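Local coordinates for protein L-Ribose isomerase (Acinetobacter, PDB 4Q0S) that isomerises the non-natural aldose L-ribose, probably to the ketose L-ribulose, in a cupin barrel that carries a cobalt ion and binds ribitol, at residues Y22-V26 with V45-I51; E82-D86 with P233-W237. All blocks are in the same frame, centred on the assembly; numbering follows the deposited sequence.

In the fold
Starting from the N terminus, the chain enters helix 19-35, and contact 1 comes first: 22-26, near the start of that helix, meets 45-51, the turn leading into strand 50-52. It closes a short, partly helical loop and fixes the helix against the edge of the six-stranded antiparallel sheet. Strand 73-82 follows, and contact 2 opens at its end, where 82-86 waits for 233-237 to return 147 residues later, after most of the barrel strands have been laid down. The two contacts follow one another in series, neither nested nor crossed. Their centres lie about 27 Å apart, with strand 73-82 next to contact 1 and running into contact 2.

Contact 1 of 2, residues Y22-V26 with V45-I51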
# COMPACT_ATOMS: atom_id res chain seq x y z
N TYR A 22 -25.66 -1.91 -7.57
CA TYR A 22 -24.78 -3.07 -7.56
C TYR A 22 -23.38 -2.73 -8.05
O TYR A 22 -22.39 -2.98 -7.36
CB TYR A 22 -25.34 -4.20 -8.42
CG TYR A 22 -24.53 -5.46 -8.26
CD1 TYR A 22 -24.74 -6.29 -7.16
CD2 TYR A 22 -23.51 -5.78 -9.15
CE1 TYR A 22 -23.94 -7.41 -6.95
CE2 TYR A 22 -22.70 -6.89 -8.95
CZ TYR A 22 -22.92 -7.71 -7.85
OH TYR A 22 -22.14 -8.82 -7.65
N ASP A 23 -23.30 -2.18 -9.26
CA ASP A 23 -22.02 -1.82 -9.83
C ASP A 23 -21.21 -0.83 -9.00
O ASP A 23 -20.02 -1.05 -8.76
CB ASP A 23 -22.21 -1.27 -11.24
CG ASP A 23 -22.47 -2.36 -12.26
OD1 ASP A 23 -22.75 -3.50 -11.84
OD2 ASP A 23 -22.39 -2.08 -13.47
N GLU A 24 -21.84 0.25 -8.56
CA GLU A 24 -21.10 1.23 -7.77
C GLU A 24 -20.55 0.57 -6.50
O GLU A 24 -19.43 0.84 -6.08
CB GLU A 24 -22.00 2.42 -7.41
CG GLU A 24 -22.62 3.10 -8.63
CD GLU A 24 -23.28 4.42 -8.31
OE1 GLU A 24 -23.79 4.58 -7.18
OE2 GLU A 24 -23.30 5.31 -9.20
N TRP A 25 -21.35 -0.33 -5.92
CA TRP A 25 -20.96 -1.05 -4.71
C TRP A 25 -19.78 -1.98 -4.98
O TRP A 25 -18.73 -1.89 -4.35
CB TRP A 25 -22.17 -1.84 -4.19
CG TRP A 25 -21.95 -2.64 -2.94
CD1 TRP A 25 -21.25 -2.26 -1.83
CD2 TRP A 25 -22.56 -3.91 -2.61
NE1 TRP A 25 -21.38 -3.20 -0.83
CE2 TRP A 25 -22.18 -4.22 -1.28
CE3 TRP A 25 -23.38 -4.80 -3.31
CZ2 TRP A 25 -22.61 -5.39 -0.64
CZ3 TRP A 25 -23.81 -5.96 -2.67
CH2 TRP A 25 -23.41 -6.25 -1.34
N VAL A 26 -19.96 -2.88 -5.94
CA VAL A 26 -18.93 -3.85 -6.29
C VAL A 26 -17.70 -3.28 -7.00
O VAL A 26 -16.58 -3.66 -6.68
CB VAL A 26 -19.54 -4.99 -7.12
CG1 VAL A 26 -18.44 -5.91 -7.65
CG2 VAL A 26 -20.51 -5.79 -6.26
N VAL A 45 -14.71 -9.70 -10.62
CA VAL A 45 -15.66 -8.61 -10.45
C VAL A 45 -16.90 -8.99 -11.26
O VAL A 45 -17.04 -8.61 -12.42
CB VAL A 45 -15.07 -7.28 -10.96
CG1 VAL A 45 -16.04 -6.14 -10.69
CG2 VAL A 45 -13.73 -7.02 -10.27
N ASN A 46 -17.78 -9.75 -10.62
CA ASN A 46 -19.00 -10.23 -11.27
C ASN A 46 -20.26 -10.00 -10.45
O ASN A 46 -20.22 -9.43 -9.35
CB ASN A 46 -18.85 -11.73 -11.56
CG ASN A 46 -18.43 -12.51 -10.34
OD1 ASN A 46 -19.13 -12.51 -9.33
ND2 ASN A 46 -17.28 -13.18 -10.42
N ASP A 47 -21.39 -10.46 -10.99
CA ASP A 47 -22.69 -10.31 -10.33
C ASP A 47 -22.91 -11.24 -9.15
O ASP A 47 -24.01 -11.29 -8.60
CB ASP A 47 -23.83 -10.50 -11.34
CG ASP A 47 -23.85 -9.42 -12.40
OD1 ASP A 47 -23.35 -8.31 -12.14
OD2 ASP A 47 -24.39 -9.68 -13.50
N SER A 48 -21.88 -11.99 -8.77
CA SER A 48 -22.00 -12.89 -7.63
C SER A 48 -21.16 -12.39 -6.45
O SER A 48 -21.28 -12.88 -5.33
CB SER A 48 -21.55 -14.30 -8.01
OG SER A 48 -22.47 -14.92 -8.88
N ALA A 49 -20.31 -11.39 -6.72
CA ALA A 49 -19.45 -10.84 -5.68
C ALA A 49 -20.22 -10.10 -4.59
O ALA A 49 -19.89 -10.21 -3.42
CB ALA A 49 -18.41 -9.90 -6.32
N GLY A 50 -21.25 -9.35 -4.98
CA GLY A 50 -22.04 -8.63 -4.01
C GLY A 50 -23.14 -9.53 -3.48
O GLY A 50 -23.99 -9.98 -4.25
N ILE A 51 -23.13 -9.78 -2.18
CA ILE A 51 -24.10 -10.68 -1.56
C ILE A 51 -25.06 -10.02 -0.57
O ILE A 51 -24.66 -9.23 0.28
CB ILE A 51 -23.36 -11.82 -0.83
CG1 ILE A 51 -22.39 -12.51 -1.80
CG2 ILE A 51 -24.35 -12.84 -0.26
CD1 ILE A 51 -21.35 -13.39 -1.10
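Y22 reaches from helix 19-35 into the turn 45-51 and pushes its hydroxyl among the backbone atoms there. Its CG stands anti to the backbone N (chi1 -172°), which directs the ring outward from the helix. Two bonds grip Y22 OH: it donates to N46 O at 2.6 Å, in the carbonyl plane and on a lone pair, and accepts from G50 N at 2.9 Å in a nearly straight bond (166°). The same N46 O takes the A49 N-H. V26 CG2 lies over one face of the phenol ring, towards its rim, while D47 OD1 comes obliquely to within 3.6 Å of Y22 CE2, its carboxylate, salt-bridged to R19, turned 79° from the ring plane. W25 brings its six-membered ring up to the glycine, CZ3 lying 3.5 Å from G50 CA, and I51 O sits at the indole edge. V26 CG1 meets V45 CG1 at 3.9 Å, the two side chains lying alongside and pointing opposite ways. N46 ND2 bonds to K43 O and OD1 accepts from S48 N, making an Asx turn that shapes the loop before strand 50-52, an edge strand of the cupin barrel whose I51 side chain comes about 5 Å from bound ribitol.

Contact 2 of 2, residues E82-D86 with P233-W237; sequences EPAVD and PIPSW
P83 and V85 press against P233, I234 and W237, and the contact is apolar throughout. Both are part of the packed side. P83 CB comes within 3.6 Å of W237 CZ3 and almost as near CH2, an oblique approach to the six-membered ring. The same P83 CB is 3.9 Å from P233 CG, and the two proline side chains run across each other at about a right angle. P233 in turn lies over one face of the W237 indole, its CG 3.1 Å above the plane but displaced towards the rim, with I234 CG1 higher above that same face. P83 therefore touches both the indole and the proline laid on it.

V85 packs beside it through one methyl. Its chi1 of 158° turns CG2 to the side facing the second segment, where V85 CG2 stands 3.9 Å from P233 CB and equally far from I234 CD1, with W237 CZ2 a little beyond at 4.1 Å. Only the approach of P83 to the indole is closer. The loose side lies past I234, where the second segment swings off towards solvent and P235 and S236 are exposed. The chain then turns back, with a weak backbone bond from W237 N to I234 O across the turn, and W237 rejoins the contact.

On the first segment, E82 OE2 accepts from A84 N at 2.7 Å, bracing the bend around P83 as the chain leaves strand 73-82. W237 also meets the rings of Y219 and H221, which follow strand 211-217. D86 is hydrogen-bonded to F152, S153 and G154 of the third subunit, so this junction between the loops after strands 73-82 and 211-217 lies at a subunit interface.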
# COMPACT_ATOMS: atom_id res chain seq x y z
N GLU A 82 -9.08 -23.72 -4.77
CA GLU A 82 -8.38 -24.89 -5.26
C GLU A 82 -8.74 -26.15 -4.49
O GLU A 82 -8.55 -26.22 -3.27
CB GLU A 82 -6.88 -24.61 -5.18
CG GLU A 82 -5.98 -25.83 -5.36
CD GLU A 82 -6.23 -26.55 -6.66
OE1 GLU A 82 -6.43 -25.87 -7.69
OE2 GLU A 82 -6.21 -27.80 -6.65
N PRO A 83 -9.25 -27.17 -5.19
CA PRO A 83 -9.62 -28.43 -4.54
C PRO A 83 -8.44 -29.10 -3.85
O PRO A 83 -8.59 -29.70 -2.80
CB PRO A 83 -10.16 -29.27 -5.70
CG PRO A 83 -10.75 -28.24 -6.62
CD PRO A 83 -9.66 -27.16 -6.60
N ALA A 84 -7.26 -28.98 -4.45
CA ALA A 84 -6.04 -29.59 -3.92
C ALA A 84 -6.20 -31.12 -3.91
O ALA A 84 -5.72 -31.82 -3.01
CB ALA A 84 -5.75 -29.08 -2.52
N VAL A 85 -6.88 -31.63 -4.93
CA VAL A 85 -7.13 -33.06 -5.07
C VAL A 85 -5.99 -33.77 -5.78
O VAL A 85 -5.75 -34.96 -5.53
CB VAL A 85 -8.46 -33.32 -5.83
CG1 VAL A 85 -8.47 -34.71 -6.44
CG2 VAL A 85 -9.63 -33.16 -4.86
N ASP A 86 -5.29 -33.06 -6.66
CA ASP A 86 -4.18 -33.64 -7.40
C ASP A 86 -3.03 -34.08 -6.51
O ASP A 86 -2.57 -33.33 -5.65
CB ASP A 86 -3.64 -32.64 -8.43
CG ASP A 86 -4.62 -32.40 -9.56
OD1 ASP A 86 -5.59 -31.64 -9.36
OD2 ASP A 86 -4.42 -32.98 -10.64
N PRO A 233 -14.11 -32.22 -8.90
CA PRO A 233 -12.87 -32.98 -8.72
C PRO A 233 -13.12 -34.38 -8.17
O PRO A 233 -12.40 -35.32 -8.47
CB PRO A 233 -12.05 -32.11 -7.77
CG PRO A 233 -13.11 -31.42 -6.97
CD PRO A 233 -14.12 -31.04 -8.01
N ILE A 234 -14.15 -34.49 -7.34
CA ILE A 234 -14.54 -35.76 -6.75
C ILE A 234 -16.06 -35.84 -6.85
O ILE A 234 -16.76 -34.86 -6.61
CB ILE A 234 -14.10 -35.86 -5.26
CG1 ILE A 234 -12.58 -35.98 -5.19
CG2 ILE A 234 -14.75 -37.06 -4.59
CD1 ILE A 234 -12.03 -36.09 -3.79
N PRO A 235 -16.59 -37.02 -7.24
CA PRO A 235 -18.03 -37.25 -7.39
C PRO A 235 -18.92 -36.59 -6.34
O PRO A 235 -19.74 -35.73 -6.66
CB PRO A 235 -18.13 -38.77 -7.38
CG PRO A 235 -16.90 -39.15 -8.14
CD PRO A 235 -15.84 -38.25 -7.52
N SER A 236 -18.74 -36.99 -5.08
CA SER A 236 -19.53 -36.45 -3.98
C SER A 236 -19.59 -34.93 -3.93
O SER A 236 -20.63 -34.36 -3.60
CB SER A 236 -19.00 -36.98 -2.64
OG SER A 236 -17.67 -36.55 -2.41
N TRP A 237 -18.48 -34.27 -4.24
CA TRP A 237 -18.43 -32.81 -4.22
C TRP A 237 -19.54 -32.15 -5.03
O TRP A 237 -19.93 -31.01 -4.75
CB TRP A 237 -17.08 -32.33 -4.76
CG TRP A 237 -15.92 -32.61 -3.86
CD1 TRP A 237 -15.72 -33.73 -3.10
CD2 TRP A 237 -14.76 -31.79 -3.68
NE1 TRP A 237 -14.50 -33.66 -2.46
CE2 TRP A 237 -13.89 -32.48 -2.80
CE3 TRP A 237 -14.36 -30.55 -4.18
CZ2 TRP A 237 -12.65 -31.96 -2.41
CZ3 TRP A 237 -13.13 -30.03 -3.79
CH2 TRP A 237 -12.29 -30.74 -2.92